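Local coordinates for protein CurM Sulfotransferase (PDB 4GBM) that probably transfers a sulfo group from PAPS to an intermediate of the curacin polyketide pathway and binds the spent nucleotide adenosine-3'-5'-diphosphate, at residues F59-L64 against Q89-E94; S157-L162 against N206-L211; M176-L181 against L265-P270; V196-N201 against S297-I302. The protein carries 2 engineered substitutions. One frame throughout, in Å; residues are numbered along the deposited sequence.

Overall arrangement
The protein has the P-loop-type alpha/beta fold of the sulfotransferase family. Contacts 2 and 4 share helix 189-208. Contact 2 packs it on the central sheet, and contact 4 packs helix 297-305 against it. Their centres are about 17 Å apart, and Tyr161 OH of contact 2 probably hydrogen-bonds Asn201 OD1 of contact 4 at 2.7 Å. Contact 3 lies at the nucleotide and a zinc ion, through Pro270 and Asp269. Contact 1 touches contact 3 where Glu63 CB packs on Ser266 OG at 3.9 Å. Contacts 1 and 4 lie on opposite sides of the chain's centre, with centres about 32 Å apart. The side chain of Trp197 comes within about 10 Å of the nucleotide.

Contact 1: F59-L64 against Q89-E94; sequences FSPPEL and QKTFME. With SO4 (sulfate ion), chain Q.
Thr91 OG1 sits among three side chains of the 59-64 loop. Pro61 CB lies 3.3 Å from Thr91 OG1, Leu64 CD2 3.5 Å and Phe59 CE1 3.6 Å. None of these is a hydrogen-bonding group. The hydroxyl bonds instead to Gly87 O, one turn back in its own helix 87-96. Thr91 CG2 lies anti to the backbone N, which leaves OG1 beside that N (chi1 -70°). OG1 comes to the edge of the Phe59 ring, in its plane. Thr91 CG2 lies obliquely to the ring, 3.5 Å from Phe59 CE1. Glu94 CB adds a looser touch at the ring edge, near Phe59 CE2. Pro62 CG and Lys90 CD graze each other at 4.4 Å.

Phe59 ends strand 58-59 at the border of the parallel sheet, so the contact joins the loop leaving that strand to helix 87-96. Leu124 of helix 117-128 also packs on Leu64 and Thr91. At the start of the 89-94 segment, Gln89 N donates to sulfate O3 at 2.8 Å, with an N-H...O angle of 149°. Arg75 also donates to it. The sulfate, probably from the crystallisation liquor, lies near the N-terminal end of the helix, where the helix dipole probably favours it. Across the loop-helix interface no hydrogen bond forms. The buried hydroxyl is satisfied within its helix, so it can present itself to purely apolar neighbours.

Contact 2: S157-L162 against N206-L211; sequences SKYIYL and NFLSQL
Tyr159 of strand 158-163 and Leu208 of helix 189-208 have the nearest CA atoms, 8.3 Å apart, and a type I turn from Leu208 to Leu211 carries the chain back toward the strand. Phe207, Leu208 and Leu211 all meet Tyr159. Phe207 points its edge at the Tyr159 ring, a T-shaped pair with planes at 79° and centroids 5.2 Å apart. Phe207 CE2 stands over one face of the tyrosine, toward the rim, 3.6 Å from Tyr159 CE1. Leu211 CD1 reaches Tyr159 CE2 obliquely, also at 3.6 Å.

Leu208 fits between the two tyrosines. Its CG is anti to the carbonyl carbon (chi1 -67°), and its methyls part from there. CD2 touches Tyr159 CB at 3.9 Å, and CD1 touches Tyr161 CB at 3.8 Å. Both hydroxyls find their partners outside this patch: Tyr159 OH bonds Glu151 of helix 144-153, and Tyr161 OH bonds Asn201 earlier in helix 189-208.

The contact therefore joins a sheet strand to a helix that covers the sheet, as in other P-loop-type alpha/beta folds. Its chemistry is apolar at the interface, while the hydrogen bonds at the tyrosine hydroxyls probably help to fix how their rings lie.

Contact 3: M176-L181 against L265-P270; sequences MRMQKL and LSISDP. With ZN (zinc ion), chain C; A3P (adenosine-3'-5'-diphosphate), chain G.
Met176 and Ser268 meet beside the nucleotide pocket, where the loop after helix 166-175 faces the 265-270 loop. Met176 bends at both chi2 and chi3 (-57° and -67°). The chain curls back, and Met176 CE lies 3.6 Å from Ser268 OG and 3.5 Å from Asp269 O. The Asp269 carbonyl is also a hydrogen-bond acceptor for Arg42. Met178 runs out extended to SD and turns only at chi3 (68°). Its SD lies 3.8 Å from Ser268 CB, and its CE meets Ile267 CD1 at 3.9 Å, the two side chains crossing at about a right angle. At the exposed margin, Leu181 CD1 lies 3.4 Å from Ile267 O.

Ser268 OG points between the two methionines. It shares a water with Met176 O, and the water is 2.7 Å from each oxygen. The water donates to the carbonyl. Arg177, with positive phi, closes helix 166-175 in a Schellman motif; Met176 and Met178, on either side of it in sequence, both point toward the 265-270 loop.

Asp269 CB touches Met176 CE, while its carboxylate turns elsewhere. OD1 binds a zinc ion at 2.0 Å, with His261 as another ligand, and OD2 pairs with Lys274. OD1 also accepts a hydrogen bond from Asn271 N. Next in the chain, Pro270 belongs to the adenosine-3'-5'-diphosphate pocket. The two loops are thus held by packing of two methionines and Leu181, with one bridging water and no direct hydrogen bond. The metal and the salt bridge probably steady the Asp269 side chain, one residue before Pro270 of the pocket.

Contact 4: V196-N201 against S297-I302; sequences VWAKSN and SETQRI
Trp197 turns its CG anti to the backbone N (chi1 -176°), which brings the six-membered part of the indole to Thr299 and Ile302 of the facing helix. In Ile302, CG2 is the branch anti to the backbone N, while CG1 lies beside it (chi1 -61°). One branch thus meets the indole and the other reaches Ala198. This is helix-helix packing in the sulfotransferase alpha/beta fold, between helix 189-208 and helix 297-305. The axes of the two short segments approach to 9.9 Å and cross at 50°.

Ala198 and Thr299 have the nearest CA atoms, 5.7 Å apart. The small alanine side chain is consistent with so near an approach. Ile302 CD1 touches Ala198 CB at 3.8 Å and lies close to the Ala198 carbonyl oxygen. Trp197 CZ3 meets two methyls, Thr299 CG2 and Ile302 CG2, each at 3.8 Å and oblique to the ring. Trp197 and Ile302 run alongside one another, pointing opposite ways. Asn201 CB adds a looser touch to Ile302 CG2.

Thr299 OG1 bonds Glu194, and Trp197 NE1 bonds Arg164 O, beside helix 166-175, which packs on the same indole. With its OD1 taken by Tyr161 OH, Asn201 puts ND2 over one face of the indole, toward the rim, and donates to Trp197 O at 2.9 Å. Asn201 N reaches that oxygen from the opposite face of the carbonyl plane.

Contact 1: F59-L64 against Q89-E94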
# COMPACT_ATOMS: atom_id res chain seq x y z
N PHE A 59 3.49 8.26 10.35
CA PHE A 59 2.53 9.02 9.57
C PHE A 59 2.20 8.18 8.35
O PHE A 59 3.08 7.88 7.56
CB PHE A 59 3.10 10.38 9.14
CG PHE A 59 2.12 11.22 8.39
CD1 PHE A 59 2.08 11.19 6.99
CD2 PHE A 59 1.20 12.02 9.07
CE1 PHE A 59 1.15 11.95 6.29
CE2 PHE A 59 0.27 12.79 8.37
CZ PHE A 59 0.25 12.76 6.98
N SER A 60 0.94 7.79 8.22
CA SER A 60 0.56 6.75 7.26
C SER A 60 -0.67 7.18 6.45
O SER A 60 -1.81 6.87 6.82
CB SER A 60 0.31 5.44 8.02
OG SER A 60 0.10 4.35 7.16
N PRO A 61 -0.45 7.91 5.34
CA PRO A 61 -1.54 8.51 4.57
C PRO A 61 -2.07 7.61 3.45
O PRO A 61 -1.45 6.59 3.14
CB PRO A 61 -0.86 9.74 3.94
CG PRO A 61 0.54 9.27 3.68
CD PRO A 61 0.87 8.38 4.87
N PRO A 62 -3.21 8.01 2.83
CA PRO A 62 -3.59 7.40 1.56
C PRO A 62 -2.49 7.64 0.52
O PRO A 62 -1.63 8.51 0.72
CB PRO A 62 -4.86 8.17 1.15
CG PRO A 62 -5.33 8.86 2.39
CD PRO A 62 -4.09 9.12 3.21
N GLU A 63 -2.53 6.87 -0.57
CA GLU A 63 -1.49 6.88 -1.60
C GLU A 63 -1.05 8.28 -2.03
O GLU A 63 -1.87 9.11 -2.43
CB GLU A 63 -1.95 6.08 -2.82
CG GLU A 63 -1.85 4.55 -2.68
CD GLU A 63 -3.00 3.88 -1.93
OE1 GLU A 63 -3.96 4.55 -1.48
OE2 GLU A 63 -2.93 2.64 -1.80
N LEU A 64 0.25 8.52 -1.97
CA LEU A 64 0.83 9.82 -2.33
C LEU A 64 1.09 9.94 -3.83
O LEU A 64 1.18 11.05 -4.35
CB LEU A 64 2.13 10.05 -1.55
CG LEU A 64 2.01 10.12 -0.03
CD1 LEU A 64 3.39 10.10 0.61
CD2 LEU A 64 1.20 11.33 0.42
N GLN A 89 -2.85 15.80 -0.99
CA GLN A 89 -3.64 16.95 -0.52
C GLN A 89 -4.01 16.81 0.96
O GLN A 89 -3.84 17.75 1.74
CB GLN A 89 -4.89 17.12 -1.38
CG GLN A 89 -5.62 18.43 -1.17
CD GLN A 89 -6.88 18.53 -2.02
OE1 GLN A 89 -7.99 18.38 -1.52
NE2 GLN A 89 -6.70 18.78 -3.31
N LYS A 90 -4.48 15.62 1.35
CA LYS A 90 -4.83 15.34 2.75
C LYS A 90 -3.62 15.40 3.66
O LYS A 90 -3.73 15.83 4.82
CB LYS A 90 -5.53 13.99 2.88
CG LYS A 90 -6.97 14.00 2.40
CD LYS A 90 -7.61 12.62 2.53
CE LYS A 90 -9.06 12.65 2.08
NZ LYS A 90 -9.91 13.55 2.91
N THR A 91 -2.47 14.95 3.16
CA THR A 91 -1.23 14.99 3.94
C THR A 91 -0.89 16.42 4.34
O THR A 91 -0.69 16.70 5.52
CB THR A 91 -0.06 14.31 3.19
OG1 THR A 91 -0.31 12.90 3.15
CG2 THR A 91 1.26 14.56 3.91
N PHE A 92 -0.84 17.34 3.37
CA PHE A 92 -0.54 18.73 3.68
C PHE A 92 -1.62 19.38 4.56
O PHE A 92 -1.30 20.23 5.40
CB PHE A 92 -0.30 19.55 2.40
CG PHE A 92 1.05 19.31 1.77
CD1 PHE A 92 2.23 19.58 2.47
CD2 PHE A 92 1.15 18.82 0.47
CE1 PHE A 92 3.47 19.36 1.89
CE2 PHE A 92 2.39 18.59 -0.12
CZ PHE A 92 3.55 18.87 0.59
N MET A 93 -2.87 18.97 4.39
CA MET A 93 -3.96 19.43 5.27
C MET A 93 -3.72 19.06 6.73
O MET A 93 -3.89 19.90 7.61
CB MET A 93 -5.31 18.86 4.83
CG MET A 93 -5.78 19.31 3.47
SD MET A 93 -7.48 18.78 3.22
CE MET A 93 -7.44 18.11 1.57
N GLU A 94 -3.32 17.81 6.97
CA GLU A 94 -3.06 17.32 8.33
C GLU A 94 -1.85 18.00 8.96
O GLU A 94 -1.94 18.57 10.05
CB GLU A 94 -2.83 15.80 8.32
CG GLU A 94 -4.05 14.94 8.02
CD GLU A 94 -5.04 14.84 9.17
OE1 GLU A 94 -6.21 14.49 8.91
OE2 GLU A 94 -4.66 15.11 10.34
S SO4 Q . -3.23 15.57 -4.91
O1 SO4 Q . -1.77 15.55 -4.99
O2 SO4 Q . -3.74 14.64 -5.92
O3 SO4 Q . -3.67 15.13 -3.59
O4 SO4 Q . -3.66 16.93 -5.21

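Contact 2: S157-L162 against N206-L211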
# COMPACT_ATOMS: atom_id res chain seq x y z
N SER A 157 15.72 2.23 4.02
CA SER A 157 14.28 2.06 4.27
C SER A 157 13.95 0.64 4.73
O SER A 157 14.69 -0.31 4.44
CB SER A 157 13.46 2.38 3.01
OG SER A 157 13.64 3.73 2.63
N LYS A 158 12.83 0.52 5.44
CA LYS A 158 12.32 -0.79 5.82
C LYS A 158 11.11 -1.14 4.96
O LYS A 158 10.32 -0.26 4.59
CB LYS A 158 11.96 -0.82 7.30
CG LYS A 158 13.17 -0.92 8.21
CD LYS A 158 12.74 -1.04 9.67
CE LYS A 158 13.94 -1.21 10.58
NZ LYS A 158 14.82 -0.01 10.59
N TYR A 159 10.99 -2.42 4.65
CA TYR A 159 9.93 -2.92 3.78
C TYR A 159 9.06 -3.93 4.49
O TYR A 159 9.55 -4.94 4.99
CB TYR A 159 10.55 -3.55 2.54
CG TYR A 159 11.25 -2.53 1.70
CD1 TYR A 159 10.56 -1.86 0.70
CD2 TYR A 159 12.59 -2.22 1.90
CE1 TYR A 159 11.19 -0.90 -0.08
CE2 TYR A 159 13.23 -1.27 1.13
CZ TYR A 159 12.52 -0.62 0.13
OH TYR A 159 13.14 0.33 -0.64
N ILE A 160 7.76 -3.63 4.53
CA ILE A 160 6.77 -4.58 5.01
C ILE A 160 6.16 -5.25 3.79
O ILE A 160 5.53 -4.59 2.96
CB ILE A 160 5.66 -3.86 5.80
CG1 ILE A 160 6.24 -3.09 6.98
CG2 ILE A 160 4.59 -4.87 6.27
CD1 ILE A 160 5.23 -2.09 7.59
N TYR A 161 6.34 -6.57 3.69
CA TYR A 161 5.82 -7.35 2.57
C TYR A 161 4.55 -8.02 3.03
O TYR A 161 4.58 -8.98 3.81
CB TYR A 161 6.88 -8.36 2.11
CG TYR A 161 6.47 -9.31 0.99
CD1 TYR A 161 5.45 -8.99 0.08
CD2 TYR A 161 7.13 -10.52 0.83
CE1 TYR A 161 5.10 -9.88 -0.94
CE2 TYR A 161 6.80 -11.41 -0.19
CZ TYR A 161 5.79 -11.08 -1.07
OH TYR A 161 5.46 -11.97 -2.05
N LEU A 162 3.42 -7.48 2.56
CA LEU A 162 2.09 -7.99 2.91
C LEU A 162 1.61 -8.94 1.82
O LEU A 162 1.56 -8.57 0.65
CB LEU A 162 1.13 -6.81 3.09
CG LEU A 162 -0.34 -7.13 3.36
CD1 LEU A 162 -0.55 -7.88 4.68
CD2 LEU A 162 -1.14 -5.84 3.35
N ASN A 206 11.70 -10.89 -5.91
CA ASN A 206 12.95 -10.57 -6.61
C ASN A 206 13.67 -9.36 -6.01
O ASN A 206 14.88 -9.39 -5.80
CB ASN A 206 12.70 -10.34 -8.10
CG ASN A 206 12.33 -11.62 -8.85
OD1 ASN A 206 12.45 -12.72 -8.32
ND2 ASN A 206 11.86 -11.46 -10.08
N PHE A 207 12.90 -8.31 -5.75
CA PHE A 207 13.44 -7.07 -5.18
C PHE A 207 14.02 -7.30 -3.78
O PHE A 207 15.16 -6.92 -3.49
CB PHE A 207 12.33 -6.02 -5.18
CG PHE A 207 12.65 -4.78 -4.41
CD1 PHE A 207 13.58 -3.86 -4.90
CD2 PHE A 207 11.98 -4.50 -3.22
CE1 PHE A 207 13.87 -2.69 -4.19
CE2 PHE A 207 12.26 -3.33 -2.51
CZ PHE A 207 13.21 -2.42 -3.00
N LEU A 208 13.24 -7.95 -2.93
CA LEU A 208 13.65 -8.15 -1.55
C LEU A 208 14.80 -9.14 -1.40
O LEU A 208 15.55 -9.08 -0.42
CB LEU A 208 12.46 -8.57 -0.68
CG LEU A 208 11.37 -7.51 -0.49
CD1 LEU A 208 10.28 -8.07 0.39
CD2 LEU A 208 11.92 -6.21 0.11
N SER A 209 14.96 -10.04 -2.38
CA SER A 209 16.04 -11.02 -2.32
C SER A 209 17.41 -10.35 -2.32
O SER A 209 18.39 -10.94 -1.86
CB SER A 209 15.93 -12.02 -3.47
OG SER A 209 16.35 -11.46 -4.70
N GLN A 210 17.47 -9.12 -2.83
CA GLN A 210 18.72 -8.36 -2.92
C GLN A 210 19.00 -7.49 -1.70
O GLN A 210 20.07 -6.90 -1.59
CB GLN A 210 18.70 -7.46 -4.17
CG GLN A 210 18.55 -8.20 -5.48
CD GLN A 210 19.05 -7.39 -6.67
OE1 GLN A 210 19.72 -6.36 -6.50
NE2 GLN A 210 18.75 -7.86 -7.87
N LEU A 211 18.03 -7.38 -0.79
CA LEU A 211 18.17 -6.49 0.37
C LEU A 211 18.48 -7.25 1.65
O LEU A 211 18.17 -8.44 1.76
CB LEU A 211 16.91 -5.63 0.56
CG LEU A 211 16.46 -4.80 -0.66
CD1 LEU A 211 15.32 -3.87 -0.28
CD2 LEU A 211 17.61 -4.00 -1.24

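Contact 3: M176-L181 against L265-P270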
# COMPACT_ATOMS: atom_id res chain seq x y z
N MET A 176 -14.40 -6.74 -7.99
CA MET A 176 -14.27 -5.28 -8.03
C MET A 176 -14.08 -4.75 -9.45
O MET A 176 -14.00 -3.54 -9.66
CB MET A 176 -13.12 -4.82 -7.12
CG MET A 176 -13.37 -5.12 -5.63
SD MET A 176 -14.88 -4.39 -5.00
CE MET A 176 -14.49 -2.64 -5.09
N ARG A 177 -14.02 -5.67 -10.42
CA ARG A 177 -13.95 -5.34 -11.85
C ARG A 177 -12.72 -4.51 -12.20
O ARG A 177 -12.80 -3.54 -12.97
CB ARG A 177 -15.23 -4.66 -12.32
CG ARG A 177 -16.44 -5.59 -12.26
CD ARG A 177 -17.75 -4.86 -12.52
NE ARG A 177 -18.82 -5.82 -12.80
CZ ARG A 177 -19.41 -6.60 -11.90
NH1 ARG A 177 -19.04 -6.56 -10.62
NH2 ARG A 177 -20.37 -7.43 -12.27
N MET A 178 -11.58 -4.89 -11.64
CA MET A 178 -10.34 -4.13 -11.80
C MET A 178 -9.53 -4.46 -13.05
O MET A 178 -8.53 -3.81 -13.32
CB MET A 178 -9.47 -4.28 -10.56
CG MET A 178 -10.06 -3.60 -9.34
SD MET A 178 -9.17 -4.03 -7.85
CE MET A 178 -7.60 -3.22 -8.13
N GLN A 179 -9.97 -5.46 -13.82
CA GLN A 179 -9.21 -5.88 -15.02
C GLN A 179 -8.85 -4.74 -15.99
O GLN A 179 -7.80 -4.78 -16.63
CB GLN A 179 -9.91 -7.04 -15.76
CG GLN A 179 -11.37 -6.82 -16.11
CD GLN A 179 -12.35 -7.29 -15.03
OE1 GLN A 179 -12.00 -7.41 -13.85
NE2 GLN A 179 -13.58 -7.56 -15.44
N LYS A 180 -9.71 -3.73 -16.06
CA LYS A 180 -9.50 -2.57 -16.94
C LYS A 180 -8.23 -1.78 -16.58
O LYS A 180 -7.55 -1.25 -17.46
CB LYS A 180 -10.72 -1.64 -16.90
CG LYS A 180 -10.78 -0.61 -18.01
CD LYS A 180 -11.97 0.34 -17.84
CE LYS A 180 -11.75 1.31 -16.68
NZ LYS A 180 -12.89 2.25 -16.53
N LEU A 181 -7.91 -1.73 -15.28
CA LEU A 181 -6.77 -0.95 -14.77
C LEU A 181 -5.41 -1.47 -15.23
O LEU A 181 -4.42 -0.73 -15.24
CB LEU A 181 -6.81 -0.89 -13.24
CG LEU A 181 -8.08 -0.34 -12.58
CD1 LEU A 181 -8.12 -0.77 -11.12
CD2 LEU A 181 -8.20 1.18 -12.71
N LEU A 265 -9.54 7.38 -2.03
CA LEU A 265 -9.44 6.24 -2.94
C LEU A 265 -8.66 6.64 -4.18
O LEU A 265 -8.64 7.81 -4.56
CB LEU A 265 -10.83 5.75 -3.34
CG LEU A 265 -11.53 4.69 -2.49
CD1 LEU A 265 -11.60 5.05 -1.00
CD2 LEU A 265 -12.93 4.46 -3.06
N SER A 266 -8.01 5.66 -4.80
CA SER A 266 -7.21 5.92 -5.99
C SER A 266 -7.65 5.02 -7.12
O SER A 266 -8.31 5.49 -8.05
CB SER A 266 -5.71 5.72 -5.68
OG SER A 266 -5.27 6.72 -4.78
N ILE A 267 -7.31 3.74 -7.01
CA ILE A 267 -7.52 2.78 -8.11
C ILE A 267 -8.79 1.94 -7.99
O ILE A 267 -9.39 1.60 -9.00
CB ILE A 267 -6.30 1.87 -8.34
CG1 ILE A 267 -5.98 1.03 -7.10
CG2 ILE A 267 -5.09 2.72 -8.75
CD1 ILE A 267 -5.16 -0.22 -7.39
N SER A 268 -9.16 1.58 -6.76
CA SER A 268 -10.42 0.88 -6.52
C SER A 268 -10.90 1.26 -5.13
O SER A 268 -10.39 2.21 -4.53
CB SER A 268 -10.24 -0.63 -6.63
OG SER A 268 -11.50 -1.29 -6.62
N ASP A 269 -11.89 0.52 -4.63
CA ASP A 269 -12.41 0.72 -3.28
C ASP A 269 -11.88 -0.41 -2.40
O ASP A 269 -12.16 -1.58 -2.68
CB ASP A 269 -13.95 0.71 -3.30
CG ASP A 269 -14.57 1.21 -2.00
OD1 ASP A 269 -13.85 1.32 -0.99
OD2 ASP A 269 -15.79 1.50 -2.00
N PRO A 270 -11.10 -0.07 -1.36
CA PRO A 270 -10.61 -1.13 -0.46
C PRO A 270 -11.70 -1.69 0.45
O PRO A 270 -11.46 -2.68 1.14
CB PRO A 270 -9.53 -0.42 0.37
CG PRO A 270 -9.91 1.02 0.35
CD PRO A 270 -10.57 1.26 -1.00
ZN ZN C . -14.59 2.38 0.55
P1 A3P G . -12.68 -6.98 -0.49
O1P A3P G . -12.83 -6.90 -1.99
O2P A3P G . -13.47 -5.93 0.24
O3P A3P G . -12.84 -8.38 0.04
P2 A3P G . -6.41 -3.43 -0.33
O4P A3P G . -5.00 -3.94 -0.42
O5P A3P G . -7.06 -3.11 -1.65
O6P A3P G . -6.57 -2.34 0.70
O5' A3P G . -7.27 -4.68 0.21
C5' A3P G . -8.70 -4.61 0.19
C4' A3P G . -9.20 -5.80 0.98
O4' A3P G . -8.90 -5.59 2.36
C3' A3P G . -10.71 -5.93 0.94
O3' A3P G . -11.11 -6.60 -0.27
C2' A3P G . -10.96 -6.73 2.21
O2' A3P G . -10.89 -8.13 1.97
C1' A3P G . -9.83 -6.33 3.15
N9 A3P G . -10.34 -5.47 4.24
C8 A3P G . -10.74 -4.18 4.16
N7 A3P G . -11.18 -3.72 5.37
C5 A3P G . -11.05 -4.75 6.24
C6 A3P G . -11.31 -4.97 7.68
N6 A3P G . -11.80 -3.96 8.44
N1 A3P G . -11.03 -6.20 8.19
C2 A3P G . -10.52 -7.20 7.44
N3 A3P G . -10.25 -7.06 6.12
C4 A3P G . -10.49 -5.88 5.50
O HOH W 1 -13.07 -1.16 -8.87

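Contact 4: V196-N201 against S297-I302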
# COMPACT_ATOMS: atom_id res chain seq x y z
N VAL A 196 -1.87 -10.43 -12.11
CA VAL A 196 -1.55 -9.31 -11.22
C VAL A 196 -0.98 -9.81 -9.88
O VAL A 196 0.05 -9.31 -9.42
CB VAL A 196 -2.77 -8.37 -11.00
CG1 VAL A 196 -2.49 -7.37 -9.91
CG2 VAL A 196 -3.10 -7.65 -12.30
N TRP A 197 -1.61 -10.82 -9.30
CA TRP A 197 -1.11 -11.40 -8.05
C TRP A 197 0.27 -12.03 -8.24
O TRP A 197 1.17 -11.81 -7.43
CB TRP A 197 -2.11 -12.43 -7.49
CG TRP A 197 -1.69 -12.98 -6.15
CD1 TRP A 197 -2.00 -12.46 -4.92
CD2 TRP A 197 -0.89 -14.14 -5.90
NE1 TRP A 197 -1.44 -13.22 -3.93
CE2 TRP A 197 -0.75 -14.26 -4.50
CE3 TRP A 197 -0.28 -15.10 -6.73
CZ2 TRP A 197 -0.03 -15.30 -3.90
CZ3 TRP A 197 0.45 -16.13 -6.14
CH2 TRP A 197 0.56 -16.22 -4.73
N ALA A 198 0.44 -12.79 -9.32
CA ALA A 198 1.70 -13.49 -9.59
C ALA A 198 2.85 -12.53 -9.87
O ALA A 198 3.93 -12.67 -9.30
CB ALA A 198 1.53 -14.48 -10.75
N LYS A 199 2.60 -11.54 -10.74
CA LYS A 199 3.64 -10.58 -11.12
C LYS A 199 4.04 -9.69 -9.95
O LYS A 199 5.24 -9.49 -9.71
CB LYS A 199 3.21 -9.74 -12.33
CG LYS A 199 4.18 -8.63 -12.71
CD LYS A 199 3.88 -8.03 -14.07
CE LYS A 199 4.64 -6.73 -14.29
NZ LYS A 199 6.12 -6.84 -14.05
N SER A 200 3.06 -9.17 -9.21
CA SER A 200 3.33 -8.32 -8.05
C SER A 200 4.18 -9.07 -7.04
O SER A 200 5.19 -8.56 -6.56
CB SER A 200 2.02 -7.86 -7.40
OG SER A 200 1.24 -7.10 -8.30
N ASN A 201 3.76 -10.29 -6.71
CA ASN A 201 4.49 -11.07 -5.72
C ASN A 201 5.87 -11.48 -6.19
O ASN A 201 6.83 -11.37 -5.44
CB ASN A 201 3.66 -12.24 -5.22
CG ASN A 201 2.65 -11.80 -4.20
OD1 ASN A 201 3.02 -11.41 -3.09
ND2 ASN A 201 1.37 -11.82 -4.57
N SER A 297 0.65 -23.24 -13.42
CA SER A 297 1.80 -23.84 -12.74
C SER A 297 2.75 -22.82 -12.12
O SER A 297 3.22 -23.02 -11.00
CB SER A 297 2.56 -24.74 -13.72
OG SER A 297 1.69 -25.72 -14.24
N GLU A 298 3.02 -21.73 -12.84
CA GLU A 298 3.93 -20.69 -12.34
C GLU A 298 3.38 -20.03 -11.08
O GLU A 298 4.12 -19.73 -10.14
CB GLU A 298 4.21 -19.62 -13.40
CG GLU A 298 4.78 -20.15 -14.71
CD GLU A 298 3.74 -20.82 -15.60
OE1 GLU A 298 4.11 -21.69 -16.39
OE2 GLU A 298 2.55 -20.45 -15.52
N THR A 299 2.07 -19.80 -11.08
CA THR A 299 1.39 -19.19 -9.94
C THR A 299 1.43 -20.13 -8.74
O THR A 299 1.66 -19.69 -7.61
CB THR A 299 -0.06 -18.86 -10.30
OG1 THR A 299 -0.08 -18.11 -11.52
CG2 THR A 299 -0.72 -18.03 -9.18
N GLN A 300 1.22 -21.42 -8.99
CA GLN A 300 1.28 -22.43 -7.93
C GLN A 300 2.66 -22.46 -7.26
O GLN A 300 2.77 -22.63 -6.05
CB GLN A 300 0.92 -23.81 -8.44
CG GLN A 300 -0.50 -23.93 -8.96
CD GLN A 300 -0.94 -25.36 -9.14
OE1 GLN A 300 -0.36 -26.29 -8.58
NE2 GLN A 300 -2.00 -25.55 -9.92
N ARG A 301 3.72 -22.26 -8.05
CA ARG A 301 5.07 -22.25 -7.48
C ARG A 301 5.30 -21.05 -6.56
O ARG A 301 5.93 -21.19 -5.51
CB ARG A 301 6.14 -22.34 -8.58
CG ARG A 301 6.09 -23.66 -9.32
CD ARG A 301 7.24 -23.85 -10.29
NE ARG A 301 6.93 -24.95 -11.20
CZ ARG A 301 6.51 -24.79 -12.45
NH1 ARG A 301 6.22 -25.87 -13.19
NH2 ARG A 301 6.38 -23.57 -12.98
N ILE A 302 4.77 -19.89 -6.94
CA ILE A 302 4.82 -18.70 -6.08
C ILE A 302 4.05 -18.95 -4.79
O ILE A 302 4.53 -18.63 -3.69
CB ILE A 302 4.29 -17.43 -6.82
CG1 ILE A 302 5.15 -17.12 -8.04
CG2 ILE A 302 4.29 -16.21 -5.89
CD1 ILE A 302 4.51 -16.12 -9.00